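Local coordinates for protein AvrRxo1-ORF1 (Xanthomonas oryzae pv. oryzicola, PDB 4Z8T) that is a type III effector with a polynucleotide kinase domain of the zeta-toxin, P-loop NTPase type, which probably binds a nucleotide and transfers phosphate, at residues K78-T83 with D248-M253; K84-L89 with N239-G244; R37-K42 with S109-S114; Q144-G147 with I151-I154. All coordinates share one frame; numbering follows the deposited sequence.

Contact 1 (K78-T83 with D248-M253); sequences KTRIAT and DGEKVM. With SO4 (sulfate ion), chain D.
Ile81 and Lys251 carry the packed half of this contact. CD1 of Ile81 rests on CB of Lys251 at 3.8 Å, and CG of the same lysine lies almost as near, the two side chains crossing at about a right angle. Ile185 of strand 179-185 touches both residues, while Phe243 of strand 238-245 touches Ile81. Bends at chi2 and chi4 fold the lysine chain back, its aliphatic part lying against Ile81 and NZ bonding to Thr76 O and Thr245 OG1.

The other half is loose. Arg80 extends from the helix with CG opposite its amide nitrogen (chi1 -171°), and its NH2 stays 4.0 Å from Glu250 OE2, too far for a salt bridge although the charges are opposite; the guanidinium and carboxylate planes are inclined by 26°. A water links the pair weakly, 3.0 Å from Arg80 NE. Glu250 OE1 instead turns back to accept from the amide of Lys251 at 2.6 Å, on the anti side of the carboxylate. An Asx turn precedes it, Glu250 N donating to Asp248 OD1.

At the start of the helix a sulfate, probably from the crystallisation liquor, receives a nearly straight bond from Thr79 N to O4 (3.1 Å, 171°); Gly77 N also binds it. This is consistent with a Walker A P-loop, whose backbone amides hold a phosphate. Lys78 NZ is bonded to the carbonyls of Leu70, Gly72 and Lys158. The chemistry implies an apolar join between P-loop helix and sheet, an anion-binding helix start, and opposite charges near each other, bridged weakly by water, on the exposed side.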
loop_
_atom_site.group_PDB
_atom_site.type_symbol
_atom_site.label_atom_id
_atom_site.label_comp_id
_atom_site.label_asym_id
_atom_site.label_seq_id
_atom_site.Cartn_x
_atom_site.Cartn_y
_atom_site.Cartn_z
ATOM N N LYS A 78 6.778 -12.440 -19.327
ATOM C CA LYS A 78 7.214 -13.829 -19.216
ATOM C C LYS A 78 8.091 -14.261 -20.383
ATOM O O LYS A 78 9.124 -14.905 -20.186
ATOM C CB LYS A 78 5.999 -14.758 -19.069
ATOM C CG LYS A 78 5.185 -14.456 -17.810
ATOM C CD LYS A 78 3.857 -15.214 -17.763
ATOM C CE LYS A 78 4.060 -16.694 -17.641
ATOM N NZ LYS A 78 2.771 -17.403 -17.291
ATOM N N THR A 79 7.692 -13.899 -21.599
ATOM C CA THR A 79 8.451 -14.301 -22.780
ATOM C C THR A 79 9.883 -13.761 -22.780
ATOM O O THR A 79 10.834 -14.507 -23.045
ATOM C CB THR A 79 7.698 -13.918 -24.056
ATOM O OG1 THR A 79 6.438 -14.604 -24.066
ATOM C CG2 THR A 79 8.502 -14.308 -25.285
ATOM N N ARG A 80 10.049 -12.481 -22.454
ATOM C CA ARG A 80 11.376 -11.891 -22.382
ATOM C C ARG A 80 12.245 -12.551 -21.304
ATOM O O ARG A 80 13.441 -12.779 -21.510
ATOM C CB ARG A 80 11.265 -10.380 -22.152
ATOM C CG ARG A 80 12.582 -9.645 -22.288
ATOM C CD ARG A 80 12.413 -8.149 -22.033
ATOM N NE ARG A 80 13.687 -7.527 -21.687
ATOM C CZ ARG A 80 14.604 -7.175 -22.581
ATOM N NH1 ARG A 80 14.383 -7.383 -23.872
ATOM N NH2 ARG A 80 15.739 -6.616 -22.186
ATOM N N ILE A 81 11.646 -12.872 -20.160
ATOM C CA ILE A 81 12.390 -13.593 -19.121
ATOM C C ILE A 81 12.855 -14.983 -19.580
ATOM O O ILE A 81 14.016 -15.362 -19.365
ATOM C CB ILE A 81 11.593 -13.694 -17.805
ATOM C CG1 ILE A 81 11.613 -12.350 -17.079
ATOM C CG2 ILE A 81 12.166 -14.788 -16.899
ATOM C CD1 ILE A 81 12.977 -11.956 -16.521
ATOM N N ALA A 82 11.967 -15.735 -20.227
ATOM C CA ALA A 82 12.348 -17.038 -20.778
ATOM C C ALA A 82 13.520 -16.899 -21.744
ATOM O O ALA A 82 14.495 -17.655 -21.679
ATOM C CB ALA A 82 11.158 -17.702 -21.458
ATOM N N THR A 83 13.440 -15.897 -22.615
ATOM C CA THR A 83 14.451 -15.661 -23.639
ATOM C C THR A 83 15.822 -15.309 -23.052
ATOM O O THR A 83 16.856 -15.779 -23.524
ATOM C CB THR A 83 13.982 -14.541 -24.599
ATOM O OG1 THR A 83 12.758 -14.941 -25.235
ATOM C CG2 THR A 83 15.043 -14.228 -25.653
ATOM N N ASP A 248 11.674 1.344 -12.830
ATOM C CA ASP A 248 11.944 1.707 -14.216
ATOM C C ASP A 248 11.504 0.644 -15.213
ATOM O O ASP A 248 11.754 0.762 -16.417
ATOM C CB ASP A 248 13.421 2.079 -14.416
ATOM C CG ASP A 248 14.362 0.903 -14.239
ATOM O OD1 ASP A 248 13.909 -0.191 -13.841
ATOM O OD2 ASP A 248 15.576 1.083 -14.489
ATOM N N GLY A 249 10.838 -0.398 -14.719
ATOM C CA GLY A 249 10.296 -1.392 -15.618
ATOM C C GLY A 249 11.222 -2.555 -15.885
ATOM O O GLY A 249 10.828 -3.510 -16.551
ATOM N N GLU A 250 12.445 -2.513 -15.369
ATOM C CA GLU A 250 13.327 -3.650 -15.623
ATOM C C GLU A 250 13.117 -4.772 -14.615
ATOM O O GLU A 250 12.809 -4.522 -13.452
ATOM C CB GLU A 250 14.803 -3.272 -15.723
ATOM C CG GLU A 250 15.678 -4.428 -16.289
ATOM C CD GLU A 250 15.124 -5.094 -17.575
ATOM O OE1 GLU A 250 14.336 -6.071 -17.489
ATOM O OE2 GLU A 250 15.503 -4.656 -18.684
ATOM N N LYS A 251 13.278 -6.000 -15.089
ATOM C CA LYS A 251 13.119 -7.179 -14.246
ATOM C C LYS A 251 14.370 -7.413 -13.424
ATOM O O LYS A 251 15.496 -7.309 -13.932
ATOM C CB LYS A 251 12.833 -8.401 -15.113
ATOM C CG LYS A 251 11.445 -8.385 -15.752
ATOM C CD LYS A 251 10.372 -8.461 -14.676
ATOM C CE LYS A 251 9.012 -8.758 -15.267
ATOM N NZ LYS A 251 8.418 -7.558 -15.949
ATOM N N VAL A 252 14.179 -7.762 -12.154
ATOM C CA VAL A 252 15.304 -8.039 -11.276
ATOM C C VAL A 252 14.992 -9.297 -10.488
ATOM O O VAL A 252 13.823 -9.605 -10.250
ATOM C CB VAL A 252 15.578 -6.878 -10.305
ATOM C CG1 VAL A 252 16.000 -5.625 -11.066
ATOM C CG2 VAL A 252 14.339 -6.580 -9.507
HETATM N N MSE A 253 16.035 -10.014 -10.096
HETATM C CA MSE A 253 15.864 -11.205 -9.272
HETATM C C MSE A 253 15.436 -10.792 -7.878
HETATM O O MSE A 253 16.008 -9.868 -7.278
HETATM C CB MSE A 253 17.176 -11.970 -9.179
HETATM C CG MSE A 253 17.088 -13.166 -8.297
HETATM SE SE MSE A 253 16.459 -14.668 -9.337
HETATM C CE MSE A 253 17.946 -14.877 -10.635
HETATM S S SO4 D . 5.148 -11.105 -22.394
HETATM O O1 SO4 D . 4.574 -10.149 -21.463
HETATM O O2 SO4 D . 6.568 -10.837 -22.628
HETATM O O3 SO4 D . 4.418 -10.958 -23.653
HETATM O O4 SO4 D . 4.970 -12.463 -21.897
HETATM O O HOH W 1 13.210 -8.880 -19.063
#

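Contact 2 (K84-L89 with N239-G244); sequences KKIPVL and NYRLFG
The guanidinium of Arg241 meets the carbonyl of Lys85 at its edge, NH1 and NH2 both pointing at the one oxygen, which lies within 3° of the guanidinium plane. The NH1 bond to Lys85 O is the shorter and straighter (2.8 Å, 157°); the NH2 bond to the same atom is 3.2 Å long and bent to 137°. Both nitrogens reach the oxygen on the same face of the carbonyl plane, NH2 from above it and NH1 tilted from it. Arg241 NH1 in turn lies in the plane of the Phe243 ring, at its edge, whereas Lys85 CG approaches that ring obliquely, 3.9 Å from CZ.

Lys85 therefore takes part twice, by its carbonyl and by its aliphatic chain. Successive bends at chi2 and chi3 curl the chain past the CE1-CZ side of the phenyl ring, bringing CE as well as CG near these two atoms, before NZ turns away. Ile86 CG1 comes obliquely to the guanidinium, 3.9 Å from Arg241 NH2. The twofold grip fixes the rotation of the guanidinium and binds a carbonyl at the very end of helix 78-85, where the chain leaves helical geometry at Ile86. A positive group at the C-terminal end of a helix would probably interact favourably with its dipole.

Glu181 forms a long, weak ion pair with Arg241 NH2, and Met253 of strand 251-258 packs on both Arg241 and Phe243. Ile86 reaches Cys183 as well as Phe68 and Leu70, so the break between helices 78-85 and 87-95 is seated across strands 66-71, 179-185 and 238-245 of the central sheet.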
loop_
_atom_site.group_PDB
_atom_site.type_symbol
_atom_site.label_atom_id
_atom_site.label_comp_id
_atom_site.label_asym_id
_atom_site.label_seq_id
_atom_site.Cartn_x
_atom_site.Cartn_y
_atom_site.Cartn_z
ATOM N N LYS A 84 15.821 -14.501 -22.004
ATOM C CA LYS A 84 17.045 -13.943 -21.456
ATOM C C LYS A 84 17.618 -14.758 -20.305
ATOM O O LYS A 84 18.846 -14.843 -20.136
ATOM C CB LYS A 84 16.736 -12.533 -20.971
ATOM C CG LYS A 84 17.881 -11.784 -20.342
ATOM C CD LYS A 84 17.395 -10.403 -19.911
ATOM C CE LYS A 84 18.523 -9.533 -19.387
ATOM N NZ LYS A 84 18.106 -8.099 -19.388
ATOM N N LYS A 85 16.734 -15.359 -19.512
ATOM C CA LYS A 85 17.161 -15.958 -18.249
ATOM C C LYS A 85 17.128 -17.473 -18.229
ATOM O O LYS A 85 17.490 -18.093 -17.230
ATOM C CB LYS A 85 16.325 -15.404 -17.082
ATOM C CG LYS A 85 16.344 -13.898 -16.966
ATOM C CD LYS A 85 17.763 -13.334 -16.966
ATOM C CE LYS A 85 18.587 -13.803 -15.766
ATOM N NZ LYS A 85 19.976 -13.247 -15.812
ATOM N N ILE A 86 16.695 -18.087 -19.325
ATOM C CA ILE A 86 16.725 -19.543 -19.427
ATOM C C ILE A 86 17.425 -19.894 -20.738
ATOM O O ILE A 86 16.776 -20.353 -21.681
ATOM C CB ILE A 86 15.301 -20.192 -19.378
ATOM C CG1 ILE A 86 14.410 -19.503 -18.332
ATOM C CG2 ILE A 86 15.396 -21.696 -19.108
ATOM C CD1 ILE A 86 12.943 -19.878 -18.449
ATOM N N PRO A 87 18.751 -19.673 -20.797
ATOM C CA PRO A 87 19.483 -19.818 -22.069
ATOM C C PRO A 87 19.269 -21.138 -22.816
ATOM O O PRO A 87 19.206 -21.115 -24.051
ATOM C CB PRO A 87 20.958 -19.700 -21.653
ATOM C CG PRO A 87 20.941 -18.934 -20.381
ATOM C CD PRO A 87 19.647 -19.307 -19.681
ATOM N N VAL A 88 19.193 -22.271 -22.118
ATOM C CA VAL A 88 19.010 -23.540 -22.825
ATOM C C VAL A 88 17.648 -23.591 -23.518
ATOM O O VAL A 88 17.522 -24.120 -24.620
ATOM C CB VAL A 88 19.289 -24.772 -21.913
ATOM C CG1 VAL A 88 18.106 -25.090 -20.979
ATOM C CG2 VAL A 88 19.661 -25.990 -22.741
ATOM N N LEU A 89 16.639 -22.997 -22.888
ATOM C CA LEU A 89 15.297 -23.024 -23.441
ATOM C C LEU A 89 15.202 -21.995 -24.563
ATOM O O LEU A 89 14.540 -22.237 -25.577
ATOM C CB LEU A 89 14.264 -22.768 -22.352
ATOM C CG LEU A 89 12.826 -22.669 -22.845
ATOM C CD1 LEU A 89 12.418 -23.963 -23.537
ATOM C CD2 LEU A 89 11.916 -22.363 -21.655
ATOM N N ASN A 239 14.574 -26.180 -9.442
ATOM C CA ASN A 239 15.002 -24.852 -9.025
ATOM C C ASN A 239 13.893 -23.839 -9.243
ATOM O O ASN A 239 13.031 -24.038 -10.094
ATOM C CB ASN A 239 16.260 -24.433 -9.778
ATOM C CG ASN A 239 17.424 -25.364 -9.498
ATOM O OD1 ASN A 239 17.817 -25.547 -8.346
ATOM N ND2 ASN A 239 17.942 -26.000 -10.544
ATOM N N TYR A 240 13.938 -22.766 -8.458
ATOM C CA TYR A 240 12.929 -21.705 -8.479
ATOM C C TYR A 240 13.617 -20.340 -8.544
ATOM O O TYR A 240 14.539 -20.063 -7.784
ATOM C CB TYR A 240 12.063 -21.776 -7.212
ATOM C CG TYR A 240 11.110 -20.610 -7.075
ATOM C CD1 TYR A 240 11.525 -19.417 -6.481
ATOM C CD2 TYR A 240 9.808 -20.687 -7.552
ATOM C CE1 TYR A 240 10.677 -18.338 -6.371
ATOM C CE2 TYR A 240 8.937 -19.603 -7.435
ATOM C CZ TYR A 240 9.387 -18.431 -6.846
ATOM O OH TYR A 240 8.533 -17.354 -6.719
ATOM N N ARG A 241 13.145 -19.470 -9.441
ATOM C CA ARG A 241 13.602 -18.079 -9.454
ATOM C C ARG A 241 12.400 -17.177 -9.599
ATOM O O ARG A 241 11.494 -17.466 -10.392
ATOM C CB ARG A 241 14.555 -17.825 -10.626
ATOM C CG ARG A 241 15.949 -18.395 -10.415
ATOM C CD ARG A 241 16.801 -18.204 -11.670
ATOM N NE ARG A 241 16.373 -19.127 -12.727
ATOM C CZ ARG A 241 16.602 -18.927 -14.019
ATOM N NH1 ARG A 241 17.246 -17.832 -14.408
ATOM N NH2 ARG A 241 16.172 -19.807 -14.911
ATOM N N LEU A 242 12.395 -16.089 -8.840
ATOM C CA LEU A 242 11.316 -15.110 -8.875
ATOM C C LEU A 242 11.876 -13.802 -9.378
ATOM O O LEU A 242 12.827 -13.284 -8.819
ATOM C CB LEU A 242 10.786 -14.866 -7.462
ATOM C CG LEU A 242 9.822 -13.677 -7.288
ATOM C CD1 LEU A 242 8.552 -13.817 -8.143
ATOM C CD2 LEU A 242 9.457 -13.597 -5.805
ATOM N N PHE A 243 11.264 -13.254 -10.426
ATOM C CA PHE A 243 11.714 -11.967 -10.963
ATOM C C PHE A 243 10.594 -10.985 -10.784
ATOM O O PHE A 243 9.454 -11.310 -11.074
ATOM C CB PHE A 243 12.044 -12.082 -12.457
ATOM C CG PHE A 243 13.226 -12.960 -12.748
ATOM C CD1 PHE A 243 14.516 -12.455 -12.710
ATOM C CD2 PHE A 243 13.048 -14.311 -13.024
ATOM C CE1 PHE A 243 15.614 -13.288 -12.969
ATOM C CE2 PHE A 243 14.141 -15.137 -13.287
ATOM C CZ PHE A 243 15.408 -14.633 -13.254
ATOM N N GLY A 244 10.921 -9.793 -10.297
ATOM C CA GLY A 244 9.934 -8.752 -10.094
ATOM C C GLY A 244 10.334 -7.540 -10.900
ATOM O O GLY A 244 11.395 -7.537 -11.525
#

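Contact 3 (R37-K42 with S109-S114); sequences RKLHEK and SSLAKS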
loop_
_atom_site.group_PDB
_atom_site.type_symbol
_atom_site.label_atom_id
_atom_site.label_comp_id
_atom_site.label_asym_id
_atom_site.label_seq_id
_atom_site.Cartn_x
_atom_site.Cartn_y
_atom_site.Cartn_z
ATOM N N ARG A 37 -12.864 -32.694 -36.176
ATOM C CA ARG A 37 -12.005 -33.776 -35.717
ATOM C C ARG A 37 -10.695 -33.753 -36.495
ATOM O O ARG A 37 -9.611 -33.898 -35.917
ATOM C CB ARG A 37 -12.738 -35.104 -35.944
ATOM C CG ARG A 37 -12.301 -36.261 -35.073
ATOM C CD ARG A 37 -13.445 -37.263 -34.887
ATOM N NE ARG A 37 -14.165 -37.573 -36.116
ATOM C CZ ARG A 37 -15.488 -37.697 -36.198
ATOM N NH1 ARG A 37 -16.244 -37.541 -35.124
ATOM N NH2 ARG A 37 -16.057 -37.979 -37.362
ATOM N N LYS A 38 -10.790 -33.547 -37.806
ATOM C CA LYS A 38 -9.605 -33.488 -38.657
ATOM C C LYS A 38 -8.721 -32.286 -38.320
ATOM O O LYS A 38 -7.495 -32.401 -38.315
ATOM C CB LYS A 38 -10.003 -33.443 -40.134
ATOM C CG LYS A 38 -10.586 -34.739 -40.681
ATOM C CD LYS A 38 -10.892 -34.582 -42.172
ATOM C CE LYS A 38 -11.865 -35.644 -42.692
ATOM N NZ LYS A 38 -11.251 -36.995 -42.808
ATOM N N LEU A 39 -9.346 -31.141 -38.063
ATOM C CA LEU A 39 -8.604 -29.935 -37.686
ATOM C C LEU A 39 -7.860 -30.169 -36.379
ATOM O O LEU A 39 -6.688 -29.781 -36.237
ATOM C CB LEU A 39 -9.554 -28.740 -37.545
ATOM C CG LEU A 39 -8.912 -27.415 -37.116
ATOM C CD1 LEU A 39 -7.790 -27.020 -38.067
ATOM C CD2 LEU A 39 -9.968 -26.312 -37.031
ATOM N N HIS A 40 -8.537 -30.803 -35.430
ATOM C CA HIS A 40 -7.908 -31.134 -34.147
ATOM C C HIS A 40 -6.668 -31.979 -34.358
ATOM O O HIS A 40 -5.622 -31.724 -33.758
ATOM C CB HIS A 40 -8.876 -31.890 -33.240
ATOM C CG HIS A 40 -10.022 -31.065 -32.759
ATOM N ND1 HIS A 40 -11.132 -31.609 -32.150
ATOM C CD2 HIS A 40 -10.237 -29.724 -32.805
ATOM C CE1 HIS A 40 -11.978 -30.645 -31.834
ATOM N NE2 HIS A 40 -11.459 -29.492 -32.225
ATOM N N GLU A 41 -6.791 -33.007 -35.195
ATOM C CA GLU A 41 -5.683 -33.919 -35.431
ATOM C C GLU A 41 -4.505 -33.183 -36.056
ATOM O O GLU A 41 -3.346 -33.420 -35.704
ATOM C CB GLU A 41 -6.140 -35.096 -36.310
ATOM C CG GLU A 41 -7.165 -35.987 -35.616
ATOM C CD GLU A 41 -7.979 -36.853 -36.576
ATOM O OE1 GLU A 41 -7.742 -36.807 -37.805
ATOM O OE2 GLU A 41 -8.872 -37.580 -36.090
ATOM N N LYS A 42 -4.808 -32.275 -36.974
ATOM C CA LYS A 42 -3.778 -31.506 -37.645
ATOM C C LYS A 42 -3.053 -30.602 -36.651
ATOM O O LYS A 42 -1.827 -30.549 -36.639
ATOM C CB LYS A 42 -4.375 -30.648 -38.757
ATOM C CG LYS A 42 -3.312 -29.900 -39.538
ATOM C CD LYS A 42 -3.892 -28.946 -40.573
ATOM C CE LYS A 42 -4.407 -27.670 -39.931
ATOM N NZ LYS A 42 -4.619 -26.589 -40.946
ATOM N N SER A 109 -5.574 -19.057 -32.522
ATOM C CA SER A 109 -5.584 -18.421 -33.829
ATOM C C SER A 109 -6.064 -19.407 -34.896
ATOM O O SER A 109 -6.926 -19.076 -35.718
ATOM C CB SER A 109 -4.194 -17.897 -34.184
ATOM O OG SER A 109 -4.200 -17.304 -35.470
ATOM N N SER A 110 -5.524 -20.623 -34.863
ATOM C CA SER A 110 -5.905 -21.638 -35.839
ATOM C C SER A 110 -7.380 -21.993 -35.713
ATOM O O SER A 110 -8.075 -22.151 -36.719
ATOM C CB SER A 110 -5.044 -22.895 -35.703
ATOM O OG SER A 110 -3.724 -22.662 -36.168
ATOM N N LEU A 111 -7.858 -22.147 -34.486
ATOM C CA LEU A 111 -9.266 -22.505 -34.297
ATOM C C LEU A 111 -10.163 -21.353 -34.721
ATOM O O LEU A 111 -11.258 -21.564 -35.256
ATOM C CB LEU A 111 -9.537 -22.864 -32.841
ATOM C CG LEU A 111 -8.841 -24.142 -32.374
ATOM C CD1 LEU A 111 -9.066 -24.333 -30.883
ATOM C CD2 LEU A 111 -9.368 -25.354 -33.151
ATOM N N ALA A 112 -9.692 -20.130 -34.490
ATOM C CA ALA A 112 -10.479 -18.946 -34.822
ATOM C C ALA A 112 -10.582 -18.720 -36.321
ATOM O O ALA A 112 -11.597 -18.202 -36.799
ATOM C CB ALA A 112 -9.908 -17.703 -34.134
ATOM N N LYS A 113 -9.545 -19.098 -37.061
ATOM C CA LYS A 113 -9.580 -18.968 -38.518
ATOM C C LYS A 113 -10.266 -20.171 -39.173
ATOM O O LYS A 113 -10.891 -20.025 -40.227
ATOM C CB LYS A 113 -8.181 -18.693 -39.112
ATOM C CG LYS A 113 -7.176 -19.809 -38.971
ATOM C CD LYS A 113 -5.801 -19.465 -39.598
ATOM C CE LYS A 113 -4.972 -20.725 -39.894
ATOM N NZ LYS A 113 -3.674 -20.478 -40.576
ATOM N N SER A 114 -10.157 -21.349 -38.551
ATOM C CA SER A 114 -10.849 -22.553 -39.041
ATOM C C SER A 114 -10.500 -22.895 -40.497
ATOM O O SER A 114 -11.360 -23.369 -41.260
ATOM C CB SER A 114 -12.365 -22.403 -38.872
ATOM O OG SER A 114 -12.727 -22.324 -37.501
#
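Leu39 and Leu111 reach each other through different first torsions: in Leu39 CG stands opposite the backbone nitrogen (chi1 178°), whereas in Leu111 it stands opposite the carbonyl carbon (chi1 -67°). Their CD2 methyls meet at 4.0 Å, the two side chains running obliquely to one another. The same methyl of Leu39 lies 4.4 Å from Ser114 CA, where the shorter helix ends. Leu111 CD2 also comes up to the edge of the His40 imidazole, 4.5 Å from His40 CD2 and near the ring plane.

His40 is held by other neighbours: NE2 bonds to Glu129, Trp32 packs edge-to-face with the ring, and Phe132 meets it with the planes inclined at about 55°. Glu129 and Val126 of helix 123-141 also touch Leu111, so a third helix closes this apolar patch.

Helix 108-113 stops at Ser114, which adopts a positive phi and folds its hydroxyl back to donate to Leu111 O at 2.8 Å. Arg36, just ahead of segment 37-42, bonds both Ser114 OG and Leu111 O. Lys42 forms a salt bridge with Glu115, which also touches Leu39.

The chemistry implies that apolar methyl contacts join helices 34-60 and 108-113 directly, while the polar bonds at the helix end come from Ser114 itself and from Arg36, with Glu115 pairing with Lys42.

Contact 4 (Q144-G147 with I151-I154); sequences QKTG and IASI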
loop_
_atom_site.group_PDB
_atom_site.type_symbol
_atom_site.label_atom_id
_atom_site.label_comp_id
_atom_site.label_asym_id
_atom_site.label_seq_id
_atom_site.Cartn_x
_atom_site.Cartn_y
_atom_site.Cartn_z
ATOM N N GLN A 144 5.960 -38.939 -23.339
ATOM C CA GLN A 144 6.682 -38.768 -24.596
ATOM C C GLN A 144 8.198 -38.933 -24.430
ATOM O O GLN A 144 8.807 -38.351 -23.517
ATOM C CB GLN A 144 6.380 -37.385 -25.185
ATOM C CG GLN A 144 7.067 -37.120 -26.506
ATOM C CD GLN A 144 6.555 -38.022 -27.606
ATOM O OE1 GLN A 144 5.345 -38.136 -27.811
ATOM N NE2 GLN A 144 7.470 -38.683 -28.307
ATOM N N LYS A 145 8.803 -39.727 -25.313
ATOM C CA LYS A 145 10.245 -39.945 -25.292
ATOM C C LYS A 145 10.923 -39.290 -26.485
ATOM O O LYS A 145 10.303 -39.058 -27.527
ATOM C CB LYS A 145 10.565 -41.444 -25.337
ATOM C CG LYS A 145 9.831 -42.287 -24.313
ATOM C CD LYS A 145 10.242 -41.951 -22.892
ATOM C CE LYS A 145 9.694 -42.981 -21.893
ATOM N NZ LYS A 145 8.202 -43.039 -21.878
ATOM N N THR A 146 12.212 -39.016 -26.320
ATOM C CA THR A 146 13.062 -38.566 -27.411
ATOM C C THR A 146 13.663 -39.785 -28.104
ATOM O O THR A 146 13.333 -40.928 -27.763
ATOM C CB THR A 146 14.206 -37.733 -26.895
ATOM O OG1 THR A 146 15.039 -38.562 -26.078
ATOM C CG2 THR A 146 13.680 -36.563 -26.050
ATOM N N GLY A 147 14.568 -39.533 -29.048
ATOM C CA GLY A 147 15.229 -40.604 -29.780
ATOM C C GLY A 147 16.190 -41.439 -28.947
ATOM O O GLY A 147 16.560 -42.546 -29.344
ATOM N N ILE A 151 12.799 -39.389 -21.307
ATOM C CA ILE A 151 11.571 -38.616 -21.204
ATOM C C ILE A 151 11.829 -37.233 -21.799
ATOM O O ILE A 151 12.861 -36.617 -21.533
ATOM C CB ILE A 151 11.125 -38.515 -19.724
ATOM C CG1 ILE A 151 10.458 -39.826 -19.288
ATOM C CG2 ILE A 151 10.168 -37.366 -19.503
ATOM C CD1 ILE A 151 9.059 -40.038 -19.869
ATOM N N ALA A 152 10.896 -36.748 -22.615
ATOM C CA ALA A 152 11.022 -35.436 -23.238
ATOM C C ALA A 152 10.825 -34.298 -22.239
ATOM O O ALA A 152 9.869 -34.295 -21.466
ATOM C CB ALA A 152 9.997 -35.298 -24.357
ATOM N N SER A 153 11.710 -33.310 -22.287
ATOM C CA SER A 153 11.495 -32.074 -21.536
ATOM C C SER A 153 10.336 -31.321 -22.165
ATOM O O SER A 153 10.124 -31.380 -23.381
ATOM C CB SER A 153 12.741 -31.195 -21.564
ATOM O OG SER A 153 13.730 -31.708 -20.683
ATOM N N ILE A 154 9.578 -30.617 -21.337
ATOM C CA ILE A 154 8.392 -29.912 -21.816
ATOM C C ILE A 154 8.316 -28.539 -21.171
ATOM O O ILE A 154 8.961 -28.275 -20.159
ATOM C CB ILE A 154 7.082 -30.703 -21.540
ATOM C CG1 ILE A 154 6.853 -30.871 -20.032
ATOM C CG2 ILE A 154 7.111 -32.056 -22.233
ATOM C CD1 ILE A 154 5.565 -31.648 -19.677
#
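A single beta bridge closes a short loop here, joining Lys145 to Ile151 in the connection between helix 123-141 and strand 154-157, the two arms crossing nearly at right angles. The CA atoms of the bridged residues are 4.5 Å apart, and one backbone bond crosses, from Ala152 N to Gln144 O (2.8 Å, nearly straight at 167°). The methyl of Ala152 lies against that same oxygen, CB to Gln144 O measuring 3.4 Å.

Beyond the backbone, the contact is made by hydrocarbon. Lys145 and Ile151 both start away from the opposing segment, yet their ends converge: bends at chi2 and chi4 fold the lysine so that CE comes 3.6 Å from Ile151 CD1, with CD and NZ close by. Its ammonium is bonded to Ser143 O, which holds the folded chain in place. On the other side of the bridge Thr146 CG2 approaches Ala152 CA at 4.0 Å, and Gln144 CG touches the alanine methyl.

The polar ends turn elsewhere. Gln144 curls back to give NE2 to Lys145 O at 3.0 Å, the carbonyl of the following residue, which holds its amide in place. Thr146 OG1 sits between the amide nitrogen and the carbonyl carbon (chi1 64°) and bonds to Glu59 of helix 34-60 and to Ser148. Ala55 and Glu56 of that helix cover Ala152 and Thr146, and Arg178 binds Ala152 O.

The chain then enters strand 154-157, the outermost strand on that side, within this chain, of the sheet of this P-loop NTPase-like kinase fold; the loop closure itself is a single bridge, not a ladder of strand pairing.

How the contacts relate
Contacts 1 and 2, their centres 9 Å apart, both fasten helix 78-85 to the adjacent antiparallel strands 251-258 and 238-245, and touch through a probable hydrogen bond from Val252 N to Gly244 O. Contact 4 lies about 21 Å from contact 2, centre to centre, beside strand 154-157 at one border of the same sheet; in sequence it falls between the paired segments of both. Contact 3, centred about 33 Å from contact 1, joins two helices on the opposite side of the chain's centre; its segments alternate with those of contacts 1 and 2, and it closes before contact 4 opens. Contacts 1 and 2 thus seat the probable P-loop helix on the sheet; contacts 3 and 4 organise more distant parts along helix 34-60.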